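Local coordinates for uncharacterized protein (Xanthomonas campestris pv. campestris, PDB 3HIU), which is of unknown function but belongs to the DUF892 family of the ferritin clan and folds as an antiparallel four-helix bundle, at residues E20-M25 / Q44-T49; P36-R41 / A141-E146. One frame throughout, in Å; residues are numbered along the deposited sequence.

Interaction 1 of 2, residues E20-M25 / Q44-T49; sequences EAETMM and QHVEET. With NA (sodium ion), chain J.
Met25, a selenomethionine, reaches from helix 2-28 into the turn His45-Thr49 of helix 36-62, where the two helices run antiparallel with segment axes 9.1 Å apart. Its CG stands anti to the carbonyl carbon (chi1 -57°), and the bend at chi3 turns CE toward Thr49, so that the two side chains meet tip to tip. Met25 CE lies 2.9 Å from Thr49 OG1 and equally near the carbonyl O of His45, a close fit over the backbone. Met25 SE comes obliquely to the His45 ring, 4.1 Å from its centroid, a selenium version of the Met-aromatic contact. Behind it Met25 CB presses on Val46 CG2 at 3.5 Å, tighter than usual for two carbons, and Glu22 CB meets Thr49 CG2 at 3.4 Å. Thr49 OG1 lies over one face of the His45 ring and gives a weak hydrogen bond to His45 O. The sodium ion is bound by Thr49 OG1 at 2.6 Å and also by Gln52 OE1. The packing slackens beyond Glu22 CB, where the extended, partly exposed chain keeps only a distant approach of CG to Val46 CG1. His45 is held at both ring nitrogens, ND1 by the anti lone pair of Glu48 OE2 and NE2 by Glu137 of helix 124-159. Helix 94-120 closes the neighbourhood, with Phe103 against Ala21 and Glu104 against His45.

Interaction 2 of 2, residues P36-R41 / A141-E146; sequences PELKRR and AEWLIE. With EDO (1,2-ethanediol), chain K; EDO (1,2-ethanediol), chain N.
Arg41 lays its aliphatic stem over one face of the Trp143 indole, joining the start of helix 36-62 to the antiparallel helix 124-159 across segment axes 11.3 Å apart. Followed outward, Arg41 CB first skirts the benzo side, 3.8 Å from Trp143 CE2. The CG that follows sits almost squarely over the five-membered ring, 3.3 Å from its centroid and 8° off the normal, a close CH-pi contact. A nearly eclipsed chi2 of -13° folds the chain here, and the guanidinium passes beyond the ring with its plane 88° to the indole, its edge toward Trp143 CD1. At the tip NH1 forms a salt bridge with Glu48, and NH2 has a long, weak ion pair with Glu139. Trp143 itself drives its six-membered ring at the helix 36-62 backbone: CH2 lies 3.3 Å from Leu38 CA, with an ethanediol, probably from the crystallisation liquor, beside it, and CZ2 is 3.9 Å from Glu37 CG. Leu38 CD2 bridges the two partners, touching Trp143 CZ3 at 3.8 Å and Leu144 CD2 at 4.1 Å. The Trp143 ring also stacks with His147. No hydrogen bond spans the two segments; cohesion comes from dispersion and CH-pi contact, and the adjoining cation would probably strengthen the latter by polarising the Arg41 methylenes, while its charge is answered by carboxylates outside the pair.

Helix 36-62 serves both contacts: interaction 1 sets the turns at 44-49 against helix 2-28, and interaction 2 sets its first turns against helix 124-159. Both are largely buried, yet interaction 1 lies about 7 Å from the chain centre and interaction 2 about 13 Å, centre to centre, nearer the bundle end, where exposed Glu37 and a bound ethanediol border it. The chemistry differs accordingly: close helices, a selenomethionine and a metal-binding hydroxyl inside, against wider-spaced helices bridged by one large indole toward the bundle end. The two are joined directly, because Arg41 NH1 is 2.9 Å from Glu48 OE2, a salt bridge linking the tryptophan-covered arginine to the carboxylate that holds His45.

Interaction 1 of 2, residues E20-M25 / Q44-T49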
ATOM      1  N   GLU B  20       2.378  -6.957 -12.617  1.00 53.38           N
ATOM      2  CA  GLU B  20       3.255  -5.927 -12.066  1.00 51.88           C
ATOM      3  C   GLU B  20       3.844  -6.388 -10.736  1.00 43.68           C
ATOM      4  O   GLU B  20       5.008  -6.120 -10.423  1.00 46.60           O
ATOM      5  CB  GLU B  20       2.483  -4.619 -11.872  1.00 64.72           C
ATOM      6  CG  GLU B  20       3.211  -3.584 -11.025  1.00 80.36           C
ATOM      7  CD  GLU B  20       2.315  -2.434 -10.589  1.00 93.18           C
ATOM      8  OE1 GLU B  20       1.071  -2.604 -10.580  1.00 96.90           O
ATOM      9  OE2 GLU B  20       2.859  -1.359 -10.248  1.00 97.06           O
ATOM     10  N   ALA B  21       3.027  -7.077  -9.948  1.00 29.96           N
ATOM     11  CA  ALA B  21       3.501  -7.636  -8.695  1.00 29.72           C
ATOM     12  C   ALA B  21       4.587  -8.661  -8.997  1.00 39.97           C
ATOM     13  O   ALA B  21       5.666  -8.629  -8.398  1.00 39.12           O
ATOM     14  CB  ALA B  21       2.344  -8.277  -7.910  1.00 27.47           C
ATOM     15  N   GLU B  22       4.305  -9.556  -9.946  1.00 44.06           N
ATOM     16  CA  GLU B  22       5.230 -10.641 -10.284  1.00 42.52           C
ATOM     17  C   GLU B  22       6.592 -10.140 -10.760  1.00 36.78           C
ATOM     18  O   GLU B  22       7.627 -10.749 -10.464  1.00 34.51           O
ATOM     19  CB  GLU B  22       4.618 -11.582 -11.322  1.00 46.19           C
ATOM     20  CG  GLU B  22       5.634 -12.514 -11.959  1.00 54.69           C
ATOM     21  CD  GLU B  22       5.053 -13.315 -13.107  1.00 63.77           C
ATOM     22  OE1 GLU B  22       3.842 -13.631 -13.061  1.00 63.05           O
ATOM     23  OE2 GLU B  22       5.812 -13.628 -14.054  1.00 68.11           O
ATOM     24  N   THR B  23       6.597  -9.027 -11.486  1.00 31.53           N
ATOM     25  CA  THR B  23       7.853  -8.437 -11.932  1.00 39.86           C
ATOM     26  C   THR B  23       8.549  -7.616 -10.838  1.00 39.60           C
ATOM     27  O   THR B  23       9.781  -7.603 -10.758  1.00 36.49           O
ATOM     28  CB  THR B  23       7.662  -7.593 -13.199  1.00 47.33           C
ATOM     29  OG1 THR B  23       7.406  -8.465 -14.307  1.00 53.57           O
ATOM     30  CG2 THR B  23       8.914  -6.768 -13.486  1.00 46.10           C
HETATM   31  N   MSE B  24       7.760  -6.948  -9.996  1.00 42.07           N
HETATM   32  CA  MSE B  24       8.294  -6.163  -8.882  1.00 43.26           C
HETATM   33  C   MSE B  24       8.930  -7.060  -7.817  1.00 43.21           C
HETATM   34  O   MSE B  24       9.893  -6.673  -7.151  1.00 46.82           O
HETATM   35  CB  MSE B  24       7.195  -5.300  -8.258  1.00 47.08           C
HETATM   36  CG  MSE B  24       7.698  -4.269  -7.241  1.00 51.75           C
HETATM   37 SE   MSE B  24       6.235  -3.342  -6.334  0.60 85.19          SE
HETATM   38  CE  MSE B  24       4.992  -3.260  -7.856  1.00 32.48           C
HETATM   39  N   MSE B  25       8.386  -8.259  -7.660  1.00 38.45           N
HETATM   40  CA  MSE B  25       8.941  -9.228  -6.733  1.00 33.83           C
HETATM   41  C   MSE B  25      10.129  -9.947  -7.343  1.00 40.58           C
HETATM   42  O   MSE B  25      11.174 -10.077  -6.704  1.00 42.28           O
HETATM   43  CB  MSE B  25       7.886 -10.247  -6.352  1.00 28.92           C
HETATM   44  CG  MSE B  25       6.652  -9.623  -5.751  1.00 31.60           C
HETATM   45 SE   MSE B  25       5.606 -10.970  -4.856  0.50 95.52          SE
HETATM   46  CE  MSE B  25       5.139 -12.024  -6.407  1.00 29.12           C
ATOM     47  N   GLN B  44       9.067 -17.516  -3.254  1.00 37.77           N
ATOM     48  CA  GLN B  44       7.859 -18.313  -3.088  1.00 43.03           C
ATOM     49  C   GLN B  44       6.614 -17.559  -3.531  1.00 39.35           C
ATOM     50  O   GLN B  44       5.655 -18.167  -4.014  1.00 33.76           O
ATOM     51  CB  GLN B  44       7.708 -18.722  -1.626  1.00 53.85           C
ATOM     52  CG  GLN B  44       6.394 -19.408  -1.290  1.00 61.38           C
ATOM     53  CD  GLN B  44       6.266 -19.685   0.197  1.00 68.95           C
ATOM     54  OE1 GLN B  44       7.209 -19.465   0.962  1.00 69.06           O
ATOM     55  NE2 GLN B  44       5.100 -20.164   0.615  1.00 72.80           N
ATOM     56  N   HIS B  45       6.618 -16.240  -3.356  1.00 42.56           N
ATOM     57  CA  HIS B  45       5.456 -15.442  -3.746  1.00 45.32           C
ATOM     58  C   HIS B  45       5.457 -15.074  -5.231  1.00 41.83           C
ATOM     59  O   HIS B  45       4.400 -14.790  -5.803  1.00 37.54           O
ATOM     60  CB  HIS B  45       5.298 -14.194  -2.869  1.00 46.46           C
ATOM     61  CG  HIS B  45       3.910 -13.619  -2.883  1.00 44.74           C
ATOM     62  ND1 HIS B  45       2.779 -14.404  -2.935  1.00 43.00           N
ATOM     63  CD2 HIS B  45       3.473 -12.339  -2.827  1.00 45.70           C
ATOM     64  CE1 HIS B  45       1.707 -13.634  -2.924  1.00 47.39           C
ATOM     65  NE2 HIS B  45       2.100 -12.375  -2.861  1.00 49.13           N
ATOM     66  N   VAL B  46       6.631 -15.090  -5.857  1.00 39.79           N
ATOM     67  CA  VAL B  46       6.692 -14.920  -7.308  1.00 40.34           C
ATOM     68  C   VAL B  46       5.969 -16.075  -7.997  1.00 40.94           C
ATOM     69  O   VAL B  46       5.330 -15.888  -9.031  1.00 41.36           O
ATOM     70  CB  VAL B  46       8.135 -14.788  -7.842  1.00 37.39           C
ATOM     71  CG1 VAL B  46       8.164 -14.963  -9.357  1.00 34.45           C
ATOM     72  CG2 VAL B  46       8.710 -13.435  -7.465  1.00 39.24           C
ATOM     73  N   GLU B  47       6.050 -17.265  -7.402  1.00 38.61           N
ATOM     74  CA  GLU B  47       5.375 -18.442  -7.946  1.00 42.67           C
ATOM     75  C   GLU B  47       3.880 -18.453  -7.604  1.00 33.38           C
ATOM     76  O   GLU B  47       3.047 -18.765  -8.447  1.00 31.49           O
ATOM     77  CB  GLU B  47       6.059 -19.719  -7.458  1.00 52.73           C
ATOM     78  CG  GLU B  47       7.482 -19.892  -7.971  1.00 63.48           C
ATOM     79  CD  GLU B  47       7.524 -20.457  -9.379  1.00 74.85           C
ATOM     80  OE1 GLU B  47       8.566 -20.311 -10.062  1.00 75.67           O
ATOM     81  OE2 GLU B  47       6.507 -21.049  -9.801  1.00 80.75           O
ATOM     82  N   GLU B  48       3.555 -18.109  -6.364  1.00 29.11           N
ATOM     83  CA  GLU B  48       2.173 -17.921  -5.942  1.00 33.39           C
ATOM     84  C   GLU B  48       1.440 -16.902  -6.830  1.00 38.19           C
ATOM     85  O   GLU B  48       0.302 -17.153  -7.236  1.00 37.74           O
ATOM     86  CB  GLU B  48       2.109 -17.493  -4.464  1.00 39.10           C
ATOM     87  CG  GLU B  48       2.138 -18.657  -3.465  1.00 48.68           C
ATOM     88  CD  GLU B  48       2.952 -18.375  -2.194  1.00 58.86           C
ATOM     89  OE1 GLU B  48       3.432 -19.351  -1.569  1.00 63.94           O
ATOM     90  OE2 GLU B  48       3.118 -17.194  -1.815  1.00 59.00           O
ATOM     91  N   THR B  49       2.083 -15.764  -7.124  1.00 32.64           N
ATOM     92  CA  THR B  49       1.489 -14.728  -7.982  1.00 29.80           C
ATOM     93  C   THR B  49       1.164 -15.263  -9.364  1.00 39.71           C
ATOM     94  O   THR B  49       0.048 -15.109  -9.857  1.00 41.87           O
ATOM     95  CB  THR B  49       2.422 -13.516  -8.168  1.00 33.50           C
ATOM     96  OG1 THR B  49       2.345 -12.676  -7.013  1.00 41.84           O
ATOM     97  CG2 THR B  49       1.999 -12.697  -9.382  1.00 30.44           C
TER
HETATM   98 NA    NA J   2       0.698 -11.422  -5.506  1.00 40.71          NA

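Interaction 2 of 2, residues P36-R41 / A141-E146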
ATOM      1  N   PRO B  36      18.368 -14.053   3.796  1.00 43.83           N
ATOM      2  CA  PRO B  36      17.956 -15.305   3.158  1.00 45.99           C
ATOM      3  C   PRO B  36      16.468 -15.587   3.370  1.00 46.19           C
ATOM      4  O   PRO B  36      15.821 -16.145   2.486  1.00 47.22           O
ATOM      5  CB  PRO B  36      18.816 -16.361   3.873  1.00 44.81           C
ATOM      6  CG  PRO B  36      19.997 -15.617   4.370  1.00 49.05           C
ATOM      7  CD  PRO B  36      19.495 -14.242   4.724  1.00 43.33           C
ATOM      8  N   GLU B  37      15.933 -15.210   4.526  1.00 45.45           N
ATOM      9  CA  GLU B  37      14.531 -15.453   4.807  1.00 46.67           C
ATOM     10  C   GLU B  37      13.716 -14.582   3.869  1.00 44.50           C
ATOM     11  O   GLU B  37      12.887 -15.076   3.109  1.00 52.01           O
ATOM     12  CB  GLU B  37      14.207 -15.111   6.257  1.00 56.36           C
ATOM     13  CG  GLU B  37      13.447 -16.195   7.001  1.00 69.41           C
ATOM     14  CD  GLU B  37      14.327 -17.390   7.333  1.00 79.58           C
ATOM     15  OE1 GLU B  37      14.723 -17.528   8.511  1.00 79.92           O
ATOM     16  OE2 GLU B  37      14.633 -18.182   6.415  1.00 83.95           O
ATOM     17  N   LEU B  38      13.968 -13.280   3.924  1.00 37.24           N
ATOM     18  CA  LEU B  38      13.295 -12.322   3.062  1.00 34.15           C
ATOM     19  C   LEU B  38      13.256 -12.877   1.655  1.00 34.64           C
ATOM     20  O   LEU B  38      12.192 -13.207   1.133  1.00 35.12           O
ATOM     21  CB  LEU B  38      14.062 -11.006   3.055  1.00 31.08           C
ATOM     22  CG  LEU B  38      13.325  -9.681   3.115  1.00 32.90           C
ATOM     23  CD1 LEU B  38      14.262  -8.613   2.603  1.00 23.83           C
ATOM     24  CD2 LEU B  38      12.011  -9.698   2.326  1.00 36.24           C
ATOM     25  N   LYS B  39      14.440 -12.981   1.061  1.00 29.20           N
ATOM     26  CA  LYS B  39      14.612 -13.430  -0.313  1.00 34.35           C
ATOM     27  C   LYS B  39      13.873 -14.738  -0.573  1.00 38.15           C
ATOM     28  O   LYS B  39      13.142 -14.871  -1.564  1.00 35.63           O
ATOM     29  CB  LYS B  39      16.108 -13.586  -0.621  1.00 36.92           C
ATOM     30  CG  LYS B  39      16.438 -14.180  -1.977  1.00 34.92           C
ATOM     31  CD  LYS B  39      17.939 -14.360  -2.119  1.00 43.42           C
ATOM     32  CE  LYS B  39      18.369 -14.304  -3.576  1.00 47.98           C
ATOM     33  NZ  LYS B  39      19.852 -14.259  -3.701  1.00 47.44           N
ATOM     34  N   ARG B  40      14.075 -15.701   0.321  1.00 40.11           N
ATOM     35  CA  ARG B  40      13.393 -16.985   0.252  1.00 41.87           C
ATOM     36  C   ARG B  40      11.878 -16.762   0.134  1.00 44.65           C
ATOM     37  O   ARG B  40      11.194 -17.451  -0.629  1.00 46.53           O
ATOM     38  CB  ARG B  40      13.704 -17.811   1.508  1.00 51.80           C
ATOM     39  CG  ARG B  40      13.402 -19.300   1.394  1.00 63.53           C
ATOM     40  CD  ARG B  40      12.778 -19.880   2.678  1.00 70.17           C
ATOM     41  NE  ARG B  40      13.691 -19.909   3.822  1.00 73.68           N
ATOM     42  CZ  ARG B  40      13.545 -20.722   4.864  1.00 75.98           C
ATOM     43  NH1 ARG B  40      12.532 -21.582   4.896  1.00 75.73           N
ATOM     44  NH2 ARG B  40      14.415 -20.690   5.867  1.00 77.91           N
ATOM     45  N   ARG B  41      11.357 -15.793   0.886  1.00 39.50           N
ATOM     46  CA  ARG B  41       9.919 -15.547   0.914  1.00 41.03           C
ATOM     47  C   ARG B  41       9.410 -14.984  -0.419  1.00 33.69           C
ATOM     48  O   ARG B  41       8.453 -15.484  -1.005  1.00 34.56           O
ATOM     49  CB  ARG B  41       9.546 -14.608   2.069  1.00 44.44           C
ATOM     50  CG  ARG B  41       8.143 -14.868   2.622  1.00 47.28           C
ATOM     51  CD  ARG B  41       7.360 -15.782   1.682  1.00 50.98           C
ATOM     52  NE  ARG B  41       5.912 -15.743   1.876  1.00 55.02           N
ATOM     53  CZ  ARG B  41       5.028 -16.106   0.950  1.00 53.58           C
ATOM     54  NH1 ARG B  41       5.437 -16.530  -0.239  1.00 56.44           N
ATOM     55  NH2 ARG B  41       3.732 -16.041   1.206  1.00 50.97           N
ATOM     56  N   ALA B 141       1.696  -9.984   3.332  1.00 22.47           N
ATOM     57  CA  ALA B 141       1.821  -8.666   3.932  1.00 24.72           C
ATOM     58  C   ALA B 141       2.239  -8.817   5.385  1.00 30.40           C
ATOM     59  O   ALA B 141       3.102  -8.075   5.886  1.00 26.86           O
ATOM     60  CB  ALA B 141       0.490  -7.920   3.828  1.00 26.97           C
ATOM     61  N   GLU B 142       1.618  -9.787   6.059  1.00 32.77           N
ATOM     62  CA  GLU B 142       1.971 -10.113   7.433  1.00 39.10           C
ATOM     63  C   GLU B 142       3.423 -10.549   7.561  1.00 35.55           C
ATOM     64  O   GLU B 142       4.095 -10.220   8.534  1.00 30.30           O
ATOM     65  CB  GLU B 142       1.068 -11.215   7.969  1.00 47.91           C
ATOM     66  CG  GLU B 142      -0.172 -10.713   8.661  1.00 59.25           C
ATOM     67  CD  GLU B 142      -0.810 -11.775   9.528  1.00 72.02           C
ATOM     68  OE1 GLU B 142      -2.043 -11.715   9.732  1.00 75.38           O
ATOM     69  OE2 GLU B 142      -0.079 -12.674  10.003  1.00 78.47           O
ATOM     70  N   TRP B 143       3.910 -11.292   6.576  1.00 40.54           N
ATOM     71  CA  TRP B 143       5.283 -11.766   6.639  1.00 43.26           C
ATOM     72  C   TRP B 143       6.275 -10.607   6.674  1.00 31.42           C
ATOM     73  O   TRP B 143       7.240 -10.626   7.431  1.00 27.53           O
ATOM     74  CB  TRP B 143       5.599 -12.702   5.471  1.00 49.23           C
ATOM     75  CG  TRP B 143       6.866 -13.491   5.687  1.00 54.37           C
ATOM     76  CD1 TRP B 143       6.963 -14.789   6.119  1.00 53.93           C
ATOM     77  CD2 TRP B 143       8.219 -13.030   5.501  1.00 51.58           C
ATOM     78  NE1 TRP B 143       8.285 -15.162   6.202  1.00 52.38           N
ATOM     79  CE2 TRP B 143       9.073 -14.105   5.829  1.00 51.56           C
ATOM     80  CE3 TRP B 143       8.782 -11.820   5.084  1.00 47.36           C
ATOM     81  CZ2 TRP B 143      10.465 -13.999   5.755  1.00 50.10           C
ATOM     82  CZ3 TRP B 143      10.162 -11.721   5.007  1.00 47.84           C
ATOM     83  CH2 TRP B 143      10.987 -12.804   5.344  1.00 48.41           C
ATOM     84  N   LEU B 144       6.027  -9.594   5.857  1.00 30.64           N
ATOM     85  CA  LEU B 144       6.971  -8.493   5.711  1.00 31.02           C
ATOM     86  C   LEU B 144       7.009  -7.555   6.919  1.00 32.17           C
ATOM     87  O   LEU B 144       8.087  -7.127   7.340  1.00 21.20           O
ATOM     88  CB  LEU B 144       6.647  -7.679   4.452  1.00 27.26           C
ATOM     89  CG  LEU B 144       6.638  -8.355   3.085  1.00 20.57           C
ATOM     90  CD1 LEU B 144       5.899  -7.442   2.141  1.00 16.71           C
ATOM     91  CD2 LEU B 144       8.055  -8.586   2.619  1.00 25.51           C
ATOM     92  N   ILE B 145       5.834  -7.227   7.460  1.00 41.54           N
ATOM     93  CA  ILE B 145       5.732  -6.196   8.503  1.00 44.18           C
ATOM     94  C   ILE B 145       6.139  -6.728   9.876  1.00 49.31           C
ATOM     95  O   ILE B 145       6.361  -5.963  10.823  1.00 48.05           O
ATOM     96  CB  ILE B 145       4.313  -5.595   8.597  1.00 35.20           C
ATOM     97  CG1 ILE B 145       4.359  -4.139   9.101  1.00 26.78           C
ATOM     98  CG2 ILE B 145       3.426  -6.459   9.495  1.00 35.50           C
ATOM     99  CD1 ILE B 145       4.894  -3.125   8.086  1.00 22.93           C
ATOM    100  N   GLU B 146       6.222  -8.046   9.979  1.00 53.33           N
ATOM    101  CA  GLU B 146       6.746  -8.660  11.182  1.00 58.81           C
ATOM    102  C   GLU B 146       8.271  -8.738  11.090  1.00 55.60           C
ATOM    103  O   GLU B 146       8.974  -8.250  11.970  1.00 58.92           O
ATOM    104  CB  GLU B 146       6.090 -10.021  11.415  1.00 65.42           C
ATOM    105  CG  GLU B 146       4.586  -9.897  11.653  1.00 75.20           C
ATOM    106  CD  GLU B 146       3.912 -11.220  11.966  1.00 86.83           C
ATOM    107  OE1 GLU B 146       2.690 -11.337  11.723  1.00 87.97           O
ATOM    108  OE2 GLU B 146       4.602 -12.141  12.455  1.00 94.05           O
TER
HETATM  109  C1  EDO K   3      14.958 -11.324   6.968  1.00 36.06           C
HETATM  110  O1  EDO K   3      13.747 -11.847   6.437  1.00 41.64           O
HETATM  111  C2  EDO K   3      15.926 -12.482   7.180  1.00 38.48           C
HETATM  112  O2  EDO K   3      16.231 -13.069   5.916  1.00 38.00           O
HETATM  113  C1  EDO N 172      18.226 -17.502  -3.412  1.00 48.77           C
HETATM  114  O1  EDO N 172      17.331 -18.583  -3.117  1.00 53.71           O
HETATM  115  C2  EDO N 172      19.663 -17.889  -3.110  1.00 42.20           C
HETATM  116  O2  EDO N 172      20.300 -16.734  -2.577  1.00 45.43           O